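Methyltransferase small domain-containing protein (Thermoplasma acidophilum, PDB 1NE2) is of unknown function in the cell but probably transfers methyl groups from S-adenosylmethionine to a substrate not yet identified. Local coordinates at residues B[37-42]-B[166-171]; B[55-60]-B[64-69]; B[156-161]-B[191-196]; B[8-13]-B[70-75]. All coordinates share one frame; numbering follows the deposited sequence.

In the fold
From the N terminus, helix 6-14 opens contact 4, whose loop closes where helix 64-71 ends. Before that happens helix 34-46 opens contact 1, so the two loops cross; contact 2, the short return from strand 54-58 to helix 64-71, nests inside both. Contact 1 closes far along the chain on strand 162-173, after helix 151-161 has opened contact 3, and these two cross in turn; contact 3 closes last, on strand 187-197. Contact 2 thus sets helix 64-71 on the first half of a methyltransferase-type sheet, contact 4 adds helix 6-14 to that helix's end, contact 3 packs a helix on the sheet's C-terminal half, and contact 1 ties helix 34-46 to the edge strand.

Contact 1 of 4, residues B[37-42]-B[166-171]; sequences AAYFLI and REEKVY
A short hydrogen bond joins Tyr39 of helix 34-46 to Glu168 of the edge strand 162-173: OH of Tyr39 donates to OE2 of Glu168 over 2.5 Å. The side chains meet from opposite directions. Glu168 stands out from the strand fully extended, CG anti to the backbone N (chi1 180°), and this reach brings its carboxylate to the phenol. OE2 lies in the ring plane, at the hydroxyl edge, and accepts through its syn lone pair, on the side of OE1; the carboxylate itself is turned 75° from the ring.

Apolar contact is slight. CE2 of Tyr39 approaches CG1 of Val170 obliquely, at 4.4 Å. Electrostatics adds a third element, since OE1 of Glu168 also lies close to a carboxylate oxygen of Glu43, one turn on from Tyr39 in helix 34-46.

With an alanine here instead of Glu168, the Tyr39 hydroxyl would probably be left without this acceptor and the ring less firmly fixed in its rotation. So short a bond from a phenol to a carboxylate, next to a second acid, suggests that the donated proton offsets part of the local negative charge; Arg166, in a long and weak ion pair with Glu43, may share in this.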
loop_
_atom_site.group_PDB
_atom_site.type_symbol
_atom_site.label_atom_id
_atom_site.label_comp_id
_atom_site.label_asym_id
_atom_site.label_seq_id
_atom_site.Cartn_x
_atom_site.Cartn_y
_atom_site.Cartn_z
ATOM N N ALA B 37 10.911 -3.934 18.757
ATOM C CA ALA B 37 10.361 -3.698 17.426
ATOM C C ALA B 37 10.744 -4.829 16.480
ATOM O O ALA B 37 9.907 -5.320 15.718
ATOM C CB ALA B 37 10.860 -2.368 16.877
ATOM N N ALA B 38 12.011 -5.230 16.521
ATOM C CA ALA B 38 12.487 -6.316 15.670
ATOM C C ALA B 38 11.766 -7.622 16.017
ATOM O O ALA B 38 11.353 -8.355 15.126
ATOM C CB ALA B 38 13.998 -6.483 15.828
ATOM N N TYR B 39 11.609 -7.907 17.311
ATOM C CA TYR B 39 10.929 -9.132 17.740
ATOM C C TYR B 39 9.506 -9.182 17.185
ATOM O O TYR B 39 9.080 -10.183 16.593
ATOM C CB TYR B 39 10.857 -9.201 19.266
ATOM C CG TYR B 39 10.113 -10.414 19.780
ATOM C CD1 TYR B 39 10.725 -11.664 19.817
ATOM C CD2 TYR B 39 8.792 -10.316 20.217
ATOM C CE1 TYR B 39 10.045 -12.791 20.276
ATOM C CE2 TYR B 39 8.101 -11.441 20.677
ATOM C CZ TYR B 39 8.737 -12.673 20.704
ATOM O OH TYR B 39 8.068 -13.794 21.151
ATOM N N PHE B 40 8.777 -8.092 17.400
ATOM C CA PHE B 40 7.394 -7.954 16.959
ATOM C C PHE B 40 7.270 -8.140 15.448
ATOM O O PHE B 40 6.444 -8.935 14.980
ATOM C CB PHE B 40 6.890 -6.569 17.394
ATOM C CG PHE B 40 5.500 -6.224 16.934
ATOM C CD1 PHE B 40 4.412 -7.039 17.240
ATOM C CD2 PHE B 40 5.271 -5.022 16.267
ATOM C CE1 PHE B 40 3.111 -6.655 16.893
ATOM C CE2 PHE B 40 3.983 -4.628 15.915
ATOM C CZ PHE B 40 2.894 -5.448 16.232
ATOM N N LEU B 41 8.102 -7.430 14.689
ATOM C CA LEU B 41 8.069 -7.519 13.224
ATOM C C LEU B 41 8.438 -8.898 12.682
ATOM O O LEU B 41 7.835 -9.360 11.715
ATOM C CB LEU B 41 8.980 -6.456 12.601
ATOM C CG LEU B 41 8.526 -5.000 12.784
ATOM C CD1 LEU B 41 9.585 -4.072 12.188
ATOM C CD2 LEU B 41 7.179 -4.769 12.103
ATOM N N ILE B 42 9.414 -9.562 13.292
ATOM C CA ILE B 42 9.789 -10.888 12.817
ATOM C C ILE B 42 8.626 -11.869 13.006
ATOM O O ILE B 42 8.422 -12.767 12.183
ATOM C CB ILE B 42 11.066 -11.409 13.522
ATOM C CG1 ILE B 42 12.267 -10.549 13.117
ATOM C CG2 ILE B 42 11.306 -12.875 13.159
ATOM C CD1 ILE B 42 12.465 -10.424 11.612
ATOM N N ARG B 166 -3.093 -14.451 18.150
ATOM C CA ARG B 166 -1.984 -14.109 19.029
ATOM C C ARG B 166 -2.361 -13.067 20.077
ATOM O O ARG B 166 -2.958 -12.036 19.762
ATOM C CB ARG B 166 -0.769 -13.600 18.231
ATOM C CG ARG B 166 0.419 -13.194 19.121
ATOM C CD ARG B 166 1.694 -12.981 18.305
ATOM N NE ARG B 166 1.982 -14.171 17.510
ATOM C CZ ARG B 166 2.192 -14.167 16.196
ATOM N NH1 ARG B 166 2.158 -13.027 15.520
ATOM N NH2 ARG B 166 2.391 -15.312 15.551
ATOM N N GLU B 167 -2.048 -13.387 21.332
ATOM C CA GLU B 167 -2.252 -12.493 22.470
ATOM C C GLU B 167 -1.087 -12.890 23.345
ATOM O O GLU B 167 -1.188 -13.777 24.195
ATOM C CB GLU B 167 -3.560 -12.747 23.213
ATOM C CG GLU B 167 -3.808 -11.652 24.235
ATOM C CD GLU B 167 -5.075 -11.844 25.036
ATOM O OE1 GLU B 167 -5.999 -12.521 24.546
ATOM O OE2 GLU B 167 -5.147 -11.294 26.152
ATOM N N GLU B 168 0.032 -12.222 23.108
ATOM C CA GLU B 168 1.275 -12.532 23.781
ATOM C C GLU B 168 1.776 -11.493 24.768
ATOM O O GLU B 168 1.791 -10.295 24.480
ATOM C CB GLU B 168 2.331 -12.778 22.706
ATOM C CG GLU B 168 3.707 -13.118 23.225
ATOM C CD GLU B 168 4.713 -13.221 22.104
ATOM O OE1 GLU B 168 4.303 -13.118 20.928
ATOM O OE2 GLU B 168 5.908 -13.409 22.392
ATOM N N LYS B 169 2.206 -11.965 25.932
ATOM C CA LYS B 169 2.727 -11.074 26.954
ATOM C C LYS B 169 4.209 -10.814 26.688
ATOM O O LYS B 169 4.982 -11.745 26.468
ATOM C CB LYS B 169 2.552 -11.703 28.341
ATOM C CG LYS B 169 3.095 -10.857 29.480
ATOM C CD LYS B 169 2.934 -11.552 30.827
ATOM C CE LYS B 169 3.778 -12.817 30.908
ATOM N NZ LYS B 169 3.693 -13.466 32.250
ATOM N N VAL B 170 4.589 -9.545 26.686
ATOM C CA VAL B 170 5.977 -9.153 26.480
ATOM C C VAL B 170 6.296 -8.138 27.567
ATOM O O VAL B 170 5.451 -7.324 27.936
ATOM C CB VAL B 170 6.203 -8.518 25.083
ATOM C CG1 VAL B 170 5.898 -9.534 23.997
ATOM C CG2 VAL B 170 5.334 -7.300 24.913
ATOM N N TYR B 171 7.506 -8.198 28.101
ATOM C CA TYR B 171 7.869 -7.271 29.157
ATOM C C TYR B 171 8.665 -6.087 28.652
ATOM O O TYR B 171 9.542 -6.222 27.794
ATOM C CB TYR B 171 8.629 -8.010 30.258
ATOM C CG TYR B 171 7.735 -8.916 31.069
ATOM C CD1 TYR B 171 6.888 -8.393 32.045
ATOM C CD2 TYR B 171 7.698 -10.289 30.832
ATOM C CE1 TYR B 171 6.024 -9.211 32.763
ATOM C CE2 TYR B 171 6.831 -11.120 31.547
ATOM C CZ TYR B 171 6.000 -10.573 32.510
ATOM O OH TYR B 171 5.140 -11.380 33.220
#

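Contact 2 of 4, residues B[55-60]-B[64-69]; sequences VIDAGT and ILACGS
Val55 begins the contact by directing CG1 at Ser69, 4.0 Å from its OG, where strand residues 55-58 and helix residues 64-69 run nearly antiparallel, the axes of these short segments 8.3 Å apart at 166°. That hydroxyl is already engaged: OG of Ser69 donates to the carbonyl O of Leu65 one turn back, which also accepts the backbone N of Ser69 from the opposite face of its plane, so Val55 meets a hydroxyl turned to its own helix.

Two residues on, Asp57 holds CG anti to the backbone N (chi1 -178°), which carries its carboxylate over the first turn of the helix. There OD2 lies 3.6 Å from CB of Ala66 and 3.7 Å from CB of Leu65; it also nears the amide of Ala66, but at an angle too poor for a hydrogen bond. Its bonds lie elsewhere. OG1 of Thr60 donates to OD2 over 2.8 Å, on the anti side and 34° out of the carboxylate plane, and a water donates to the same oxygen. An alanine replacing Asp57 would probably leave the Thr60 hydroxyl and this water without their shared acceptor, freeing the turn to shift.

Thr60 closes the walk. Its OG1 rests 3.7 Å from CB of Ala66, while its carbonyl O accepts from that water at 2.7 Å; the water in turn accepts from N of Leu65, bridging turn and helix.

Strand, glycine-containing turn with Gly61 and Gly63, and helix open a beta-alpha-beta unit continued by strand 76-81, consistent with the glycine-rich cofactor-binding motif of Rossmann-like methyltransferases.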
loop_
_atom_site.group_PDB
_atom_site.type_symbol
_atom_site.label_atom_id
_atom_site.label_comp_id
_atom_site.label_asym_id
_atom_site.label_seq_id
_atom_site.Cartn_x
_atom_site.Cartn_y
_atom_site.Cartn_z
ATOM N N VAL B 55 1.631 -3.243 3.262
ATOM C CA VAL B 55 1.535 -2.989 4.696
ATOM C C VAL B 55 1.263 -1.534 5.028
ATOM O O VAL B 55 1.778 -0.638 4.370
ATOM C CB VAL B 55 2.872 -3.375 5.389
ATOM C CG1 VAL B 55 2.828 -3.046 6.881
ATOM C CG2 VAL B 55 3.160 -4.853 5.173
ATOM N N ILE B 56 0.457 -1.306 6.057
ATOM C CA ILE B 56 0.200 0.048 6.507
ATOM C C ILE B 56 0.484 0.096 8.006
ATOM O O ILE B 56 -0.006 -0.730 8.780
ATOM C CB ILE B 56 -1.255 0.532 6.220
ATOM C CG1 ILE B 56 -1.388 1.991 6.682
ATOM C CG2 ILE B 56 -2.286 -0.384 6.891
ATOM C CD1 ILE B 56 -2.616 2.716 6.130
ATOM N N ASP B 57 1.320 1.051 8.394
ATOM C CA ASP B 57 1.699 1.250 9.786
ATOM C C ASP B 57 0.980 2.503 10.298
ATOM O O ASP B 57 1.251 3.616 9.840
ATOM C CB ASP B 57 3.216 1.425 9.882
ATOM C CG ASP B 57 3.690 1.590 11.309
ATOM O OD1 ASP B 57 3.040 1.025 12.209
ATOM O OD2 ASP B 57 4.716 2.266 11.526
ATOM N N ALA B 58 0.058 2.310 11.235
ATOM C CA ALA B 58 -0.736 3.408 11.798
ATOM C C ALA B 58 -0.083 4.030 13.023
ATOM O O ALA B 58 0.342 3.316 13.935
ATOM C CB ALA B 58 -2.133 2.894 12.151
ATOM N N GLY B 59 -0.019 5.364 13.051
ATOM C CA GLY B 59 0.608 6.061 14.168
ATOM C C GLY B 59 2.077 5.689 14.178
ATOM O O GLY B 59 2.644 5.287 15.198
ATOM N N THR B 60 2.698 5.858 13.018
ATOM C CA THR B 60 4.087 5.481 12.802
ATOM C C THR B 60 5.169 6.193 13.621
ATOM O O THR B 60 6.274 5.663 13.777
ATOM C CB THR B 60 4.417 5.591 11.292
ATOM O OG1 THR B 60 5.587 4.821 10.996
ATOM C CG2 THR B 60 4.648 7.049 10.893
ATOM N N ILE B 64 9.832 3.637 12.966
ATOM C CA ILE B 64 10.563 2.386 13.148
ATOM C C ILE B 64 9.851 1.120 12.651
ATOM O O ILE B 64 10.464 0.287 11.984
ATOM C CB ILE B 64 10.989 2.196 14.627
ATOM C CG1 ILE B 64 11.926 0.992 14.737
ATOM C CG2 ILE B 64 9.768 2.034 15.520
ATOM C CD1 ILE B 64 12.515 0.785 16.128
ATOM N N LEU B 65 8.566 0.965 12.949
ATOM C CA LEU B 65 7.869 -0.238 12.496
ATOM C C LEU B 65 7.653 -0.265 10.980
ATOM O O LEU B 65 7.641 -1.335 10.369
ATOM C CB LEU B 65 6.535 -0.400 13.235
ATOM C CG LEU B 65 6.627 -0.617 14.755
ATOM C CD1 LEU B 65 5.230 -0.905 15.311
ATOM C CD2 LEU B 65 7.556 -1.774 15.076
ATOM N N ALA B 66 7.507 0.909 10.370
ATOM C CA ALA B 66 7.303 0.994 8.928
ATOM C C ALA B 66 8.618 0.698 8.218
ATOM O O ALA B 66 8.650 -0.066 7.258
ATOM C CB ALA B 66 6.797 2.391 8.545
ATOM N N CYS B 67 9.701 1.311 8.694
ATOM C CA CYS B 67 11.017 1.085 8.111
ATOM C C CYS B 67 11.362 -0.394 8.234
ATOM O O CYS B 67 11.920 -0.994 7.313
ATOM C CB CYS B 67 12.086 1.907 8.842
ATOM S SG CYS B 67 11.970 3.719 8.678
ATOM N N GLY B 68 11.044 -0.973 9.390
ATOM C CA GLY B 68 11.331 -2.380 9.609
ATOM C C GLY B 68 10.589 -3.283 8.639
ATOM O O GLY B 68 11.134 -4.287 8.156
ATOM N N SER B 69 9.332 -2.945 8.361
ATOM C CA SER B 69 8.532 -3.733 7.433
ATOM C C SER B 69 9.159 -3.651 6.054
ATOM O O SER B 69 9.211 -4.639 5.333
ATOM C CB SER B 69 7.095 -3.211 7.374
ATOM O OG SER B 69 6.448 -3.377 8.622
HETATM O O HOH W 1 6.610 2.964 13.929
#

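Contact 3 of 4, residues B[156-161]-B[191-196]; sequences REFSAR and VIFGVR
Phe158 and Val195 mark the closest backbone approach, their CA atoms 6.8 Å apart, where the C-terminal part of helix 151-161 lies against strand 187-197. The strand runs antiparallel to both its neighbours, 142-147 and 162-173, in a sheet of order 3-2-1-4-5-7-6; this reversed seventh strand, inserted between the fifth and sixth, is the hallmark of the class I methyltransferase fold. On either side of Gly194, Phe193 and Val195 both direct their side chains to the helix.

Phe158 fills the interval between them. Its CG lies anti to the carbonyl carbon (chi1 -70°), which swings the ring down to the strand. An edge-to-face pair forms with Phe193: the CD2-CE2 edge of Phe158 enters over the Phe193 face, CD2 sitting above that ring toward its rim, with centroids 5.2 Å apart and planes at 64°. CE2 of Phe158 comes within 3.7 Å of CG of Phe193.

Val195 works on the ring's face instead of its edge. Its CG2 makes a CH-pi contact with Phe158, 4.1 Å from the centroid and 29° off the normal. Val164 of the neighbouring strand and Ile132 of helix 126-138 also touch the Phe158 side chain, completing a buried apolar seat. CG2 of Val195 sits over the root of the ring rather than its middle, 3.7 Å from CB of Phe158, while its CG1 approaches the backbone O of Phe158 at 3.9 Å.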
loop_
_atom_site.group_PDB
_atom_site.type_symbol
_atom_site.label_atom_id
_atom_site.label_comp_id
_atom_site.label_asym_id
_atom_site.label_seq_id
_atom_site.Cartn_x
_atom_site.Cartn_y
_atom_site.Cartn_z
ATOM N N ARG B 156 -11.598 -8.249 23.504
ATOM C CA ARG B 156 -13.037 -8.241 23.269
ATOM C C ARG B 156 -13.335 -7.684 21.881
ATOM O O ARG B 156 -14.016 -8.321 21.077
ATOM C CB ARG B 156 -13.743 -7.377 24.318
ATOM C CG ARG B 156 -15.262 -7.476 24.297
ATOM C CD ARG B 156 -15.890 -6.369 25.129
ATOM N NE ARG B 156 -15.913 -5.097 24.408
ATOM C CZ ARG B 156 -16.224 -3.928 24.957
ATOM N NH1 ARG B 156 -16.537 -3.858 26.245
ATOM N NH2 ARG B 156 -16.236 -2.828 24.217
ATOM N N GLU B 157 -12.817 -6.490 21.610
ATOM C CA GLU B 157 -13.037 -5.832 20.326
ATOM C C GLU B 157 -12.476 -6.597 19.129
ATOM O O GLU B 157 -13.147 -6.726 18.102
ATOM C CB GLU B 157 -12.447 -4.416 20.346
ATOM C CG GLU B 157 -13.161 -3.446 21.280
ATOM C CD GLU B 157 -14.666 -3.418 21.056
ATOM O OE1 GLU B 157 -15.403 -4.034 21.858
ATOM O OE2 GLU B 157 -15.111 -2.791 20.071
ATOM N N PHE B 158 -11.248 -7.096 19.249
ATOM C CA PHE B 158 -10.644 -7.840 18.148
ATOM C C PHE B 158 -11.384 -9.143 17.850
ATOM O O PHE B 158 -11.623 -9.475 16.693
ATOM C CB PHE B 158 -9.170 -8.156 18.446
ATOM C CG PHE B 158 -8.265 -6.952 18.417
ATOM C CD1 PHE B 158 -8.444 -5.947 17.470
ATOM C CD2 PHE B 158 -7.198 -6.850 19.303
ATOM C CE1 PHE B 158 -7.572 -4.860 17.404
ATOM C CE2 PHE B 158 -6.320 -5.768 19.246
ATOM C CZ PHE B 158 -6.507 -4.773 18.296
ATOM N N SER B 159 -11.753 -9.880 18.895
ATOM C CA SER B 159 -12.445 -11.148 18.710
ATOM C C SER B 159 -13.853 -10.968 18.150
ATOM O O SER B 159 -14.407 -11.883 17.548
ATOM C CB SER B 159 -12.495 -11.929 20.030
ATOM O OG SER B 159 -13.216 -11.227 21.025
ATOM N N ALA B 160 -14.426 -9.784 18.331
ATOM C CA ALA B 160 -15.767 -9.521 17.821
ATOM C C ALA B 160 -15.756 -9.261 16.315
ATOM O O ALA B 160 -16.787 -9.377 15.653
ATOM C CB ALA B 160 -16.378 -8.330 18.545
ATOM N N ARG B 161 -14.591 -8.925 15.769
ATOM C CA ARG B 161 -14.488 -8.643 14.340
ATOM C C ARG B 161 -13.502 -9.539 13.595
ATOM O O ARG B 161 -13.367 -9.431 12.376
ATOM C CB ARG B 161 -14.109 -7.175 14.121
ATOM C CG ARG B 161 -15.248 -6.193 14.358
ATOM C CD ARG B 161 -16.387 -6.424 13.372
ATOM N NE ARG B 161 -17.450 -5.430 13.510
ATOM C CZ ARG B 161 -18.558 -5.412 12.774
ATOM N NH1 ARG B 161 -18.757 -6.337 11.843
ATOM N NH2 ARG B 161 -19.469 -4.467 12.967
ATOM N N VAL B 191 1.360 -6.081 25.586
ATOM C CA VAL B 191 0.676 -7.178 24.925
ATOM C C VAL B 191 0.735 -7.047 23.412
ATOM O O VAL B 191 0.600 -5.952 22.862
ATOM C CB VAL B 191 -0.810 -7.267 25.372
ATOM C CG1 VAL B 191 -1.569 -6.018 24.946
ATOM C CG2 VAL B 191 -1.455 -8.513 24.781
ATOM N N ILE B 192 0.960 -8.180 22.756
ATOM C CA ILE B 192 1.012 -8.258 21.306
ATOM C C ILE B 192 -0.219 -9.012 20.828
ATOM O O ILE B 192 -0.484 -10.128 21.285
ATOM C CB ILE B 192 2.263 -9.025 20.818
ATOM C CG1 ILE B 192 3.524 -8.191 21.065
ATOM C CG2 ILE B 192 2.124 -9.360 19.323
ATOM C CD1 ILE B 192 4.814 -8.929 20.720
ATOM N N PHE B 193 -0.966 -8.393 19.919
ATOM C CA PHE B 193 -2.164 -8.996 19.340
ATOM C C PHE B 193 -1.952 -9.240 17.856
ATOM O O PHE B 193 -1.359 -8.411 17.173
ATOM C CB PHE B 193 -3.375 -8.069 19.505
ATOM C CG PHE B 193 -4.065 -8.202 20.826
ATOM C CD1 PHE B 193 -4.782 -9.353 21.133
ATOM C CD2 PHE B 193 -3.991 -7.182 21.772
ATOM C CE1 PHE B 193 -5.418 -9.488 22.373
ATOM C CE2 PHE B 193 -4.625 -7.309 23.013
ATOM C CZ PHE B 193 -5.336 -8.464 23.308
ATOM N N GLY B 194 -2.430 -10.389 17.384
ATOM C CA GLY B 194 -2.373 -10.752 15.979
ATOM C C GLY B 194 -3.790 -11.205 15.696
ATOM O O GLY B 194 -4.280 -12.118 16.367
ATOM N N VAL B 195 -4.455 -10.576 14.728
ATOM C CA VAL B 195 -5.850 -10.904 14.418
ATOM C C VAL B 195 -6.127 -11.070 12.923
ATOM O O VAL B 195 -5.591 -10.320 12.097
ATOM C CB VAL B 195 -6.800 -9.788 14.938
ATOM C CG1 VAL B 195 -8.240 -10.287 14.946
ATOM C CG2 VAL B 195 -6.371 -9.325 16.326
ATOM N N ARG B 196 -6.950 -12.058 12.574
ATOM C CA ARG B 196 -7.328 -12.263 11.175
ATOM C C ARG B 196 -8.719 -11.658 11.002
ATOM O O ARG B 196 -9.670 -12.082 11.656
ATOM C CB ARG B 196 -7.365 -13.752 10.825
ATOM C CG ARG B 196 -7.844 -14.040 9.407
ATOM C CD ARG B 196 -6.970 -13.343 8.372
ATOM N NE ARG B 196 -7.267 -13.783 7.008
ATOM C CZ ARG B 196 -8.360 -13.450 6.326
ATOM N NH1 ARG B 196 -9.274 -12.661 6.871
ATOM N NH2 ARG B 196 -8.543 -13.919 5.099
#

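Contact 4 of 4, residues B[8-13]-B[70-75]; sequences NDLEIR and YLLGAE
Leu71, in the last turn of helix 64-71, meets helix 6-14 through CB and both methyls. CB lies 3.9 Å from CD1 of Leu10, the pair of side chains crossing at a slant. One methyl, CD1, rests 3.9 Å from CB of Arg13. The other, CD2, sits over a face of the Arg13 guanidinium, displaced toward the rim and nearest NH2 at 3.7 Å. Arg13 offers that face because its chain folds back at chi2 and chi3 (-64° and -69°), laying the flat group over the leucine; polar as it is, the group here makes an apolar contact through its face.

Leu72 takes the other branch of Leu10. The two leucines cross at about a right angle, with CD2 of Leu10 lodged 3.8 Å from CD1 of Leu72, so that Leu10 spreads one methyl to each of two successive residues. Ile42 touches both Leu10 and Leu72, so that helix 34-46 joins the apolar packing between helix 6-14 and the end of helix 64-71 on one flank of the Rossmann-like domain.

At Gly73 the helix is terminated by a Schellman motif. The residue turns to positive phi (90°), where a side chain would collide with the carbonyl O of Leu72, and its N bonds back to O of Tyr70 at 3.1 Å. N of Ala74, 3.2 Å from O of Ser69, probably makes the second bond into the last turn. Past this stop the chain leads away from helix 6-14 to Glu75, whose carboxylate accepts hydrogen bonds from the backbone N atoms of Ser108 and Gly109 of the second subunit.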
loop_
_atom_site.group_PDB
_atom_site.type_symbol
_atom_site.label_atom_id
_atom_site.label_comp_id
_atom_site.label_asym_id
_atom_site.label_seq_id
_atom_site.Cartn_x
_atom_site.Cartn_y
_atom_site.Cartn_z
ATOM N N ASN B 8 18.355 -10.345 14.841
ATOM C CA ASN B 8 19.521 -9.527 15.148
ATOM C C ASN B 8 19.952 -8.695 13.950
ATOM O O ASN B 8 20.356 -7.543 14.106
ATOM C CB ASN B 8 20.688 -10.400 15.615
ATOM C CG ASN B 8 20.513 -10.891 17.037
ATOM O OD1 ASN B 8 20.323 -10.096 17.959
ATOM N ND2 ASN B 8 20.581 -12.204 17.222
ATOM N N ASP B 9 19.855 -9.273 12.756
ATOM C CA ASP B 9 20.239 -8.564 11.540
ATOM C C ASP B 9 19.302 -7.386 11.278
ATOM O O ASP B 9 19.735 -6.334 10.809
ATOM C CB ASP B 9 20.235 -9.512 10.335
ATOM C CG ASP B 9 21.270 -10.621 10.458
ATOM O OD1 ASP B 9 22.283 -10.417 11.162
ATOM O OD2 ASP B 9 21.078 -11.692 9.839
ATOM N N LEU B 10 18.016 -7.565 11.575
ATOM C CA LEU B 10 17.043 -6.495 11.391
ATOM C C LEU B 10 17.273 -5.439 12.463
ATOM O O LEU B 10 17.291 -4.240 12.184
ATOM C CB LEU B 10 15.610 -7.032 11.518
ATOM C CG LEU B 10 14.488 -5.986 11.485
ATOM C CD1 LEU B 10 14.473 -5.261 10.143
ATOM C CD2 LEU B 10 13.146 -6.670 11.729
ATOM N N GLU B 11 17.454 -5.900 13.696
ATOM C CA GLU B 11 17.673 -4.999 14.815
ATOM C C GLU B 11 18.798 -4.000 14.564
ATOM O O GLU B 11 18.645 -2.812 14.849
ATOM C CB GLU B 11 17.962 -5.794 16.094
ATOM C CG GLU B 11 17.810 -4.955 17.356
ATOM C CD GLU B 11 18.197 -5.701 18.625
ATOM O OE1 GLU B 11 17.903 -6.910 18.727
ATOM O OE2 GLU B 11 18.788 -5.068 19.525
ATOM N N ILE B 12 19.925 -4.460 14.018
ATOM C CA ILE B 12 21.030 -3.542 13.776
ATOM C C ILE B 12 20.704 -2.520 12.699
ATOM O O ILE B 12 21.246 -1.418 12.706
ATOM C CB ILE B 12 22.345 -4.287 13.423
ATOM C CG1 ILE B 12 22.135 -5.217 12.233
ATOM C CG2 ILE B 12 22.833 -5.063 14.635
ATOM C CD1 ILE B 12 23.393 -5.938 11.805
ATOM N N ARG B 13 19.812 -2.869 11.772
ATOM C CA ARG B 13 19.431 -1.910 10.745
ATOM C C ARG B 13 18.492 -0.877 11.368
ATOM O O ARG B 13 18.527 0.302 11.016
ATOM C CB ARG B 13 18.758 -2.618 9.560
ATOM C CG ARG B 13 19.715 -3.480 8.733
ATOM C CD ARG B 13 20.797 -2.626 8.065
ATOM N NE ARG B 13 20.264 -1.777 7.002
ATOM C CZ ARG B 13 20.063 -2.177 5.747
ATOM N NH1 ARG B 13 20.352 -3.419 5.384
ATOM N NH2 ARG B 13 19.568 -1.331 4.854
ATOM N N TYR B 70 9.634 -2.462 5.698
ATOM C CA TYR B 70 10.274 -2.243 4.404
ATOM C C TYR B 70 11.566 -3.055 4.339
ATOM O O TYR B 70 11.860 -3.704 3.328
ATOM C CB TYR B 70 10.581 -0.755 4.237
ATOM C CG TYR B 70 11.227 -0.394 2.922
ATOM C CD1 TYR B 70 10.495 -0.396 1.736
ATOM C CD2 TYR B 70 12.571 -0.027 2.870
ATOM C CE1 TYR B 70 11.091 -0.033 0.520
ATOM C CE2 TYR B 70 13.172 0.334 1.669
ATOM C CZ TYR B 70 12.430 0.332 0.503
ATOM O OH TYR B 70 13.030 0.718 -0.676
ATOM N N LEU B 71 12.337 -3.018 5.417
ATOM C CA LEU B 71 13.592 -3.763 5.476
ATOM C C LEU B 71 13.366 -5.272 5.400
ATOM O O LEU B 71 14.245 -6.010 4.952
ATOM C CB LEU B 71 14.356 -3.406 6.753
ATOM C CG LEU B 71 14.830 -1.950 6.785
ATOM C CD1 LEU B 71 15.233 -1.555 8.200
ATOM C CD2 LEU B 71 15.990 -1.783 5.819
ATOM N N LEU B 72 12.193 -5.729 5.831
ATOM C CA LEU B 72 11.875 -7.158 5.787
ATOM C C LEU B 72 11.320 -7.616 4.434
ATOM O O LEU B 72 10.904 -8.766 4.275
ATOM C CB LEU B 72 10.896 -7.522 6.914
ATOM C CG LEU B 72 11.545 -7.623 8.298
ATOM C CD1 LEU B 72 10.476 -7.817 9.356
ATOM C CD2 LEU B 72 12.521 -8.800 8.313
ATOM N N GLY B 73 11.302 -6.714 3.459
ATOM C CA GLY B 73 10.837 -7.093 2.139
ATOM C C GLY B 73 9.368 -6.943 1.803
ATOM O O GLY B 73 8.865 -7.649 0.917
ATOM N N ALA B 74 8.672 -6.046 2.496
ATOM C CA ALA B 74 7.265 -5.809 2.201
ATOM C C ALA B 74 7.197 -5.303 0.758
ATOM O O ALA B 74 8.101 -4.606 0.284
ATOM C CB ALA B 74 6.681 -4.763 3.162
ATOM N N GLU B 75 6.133 -5.656 0.049
ATOM C CA GLU B 75 5.998 -5.221 -1.331
ATOM C C GLU B 75 5.763 -3.714 -1.383
ATOM O O GLU B 75 6.278 -3.021 -2.255
ATOM C CB GLU B 75 4.851 -5.974 -1.992
ATOM C CG GLU B 75 4.681 -5.669 -3.464
ATOM C CD GLU B 75 3.738 -6.651 -4.110
ATOM O OE1 GLU B 75 4.163 -7.799 -4.353
ATOM O OE2 GLU B 75 2.571 -6.287 -4.347
#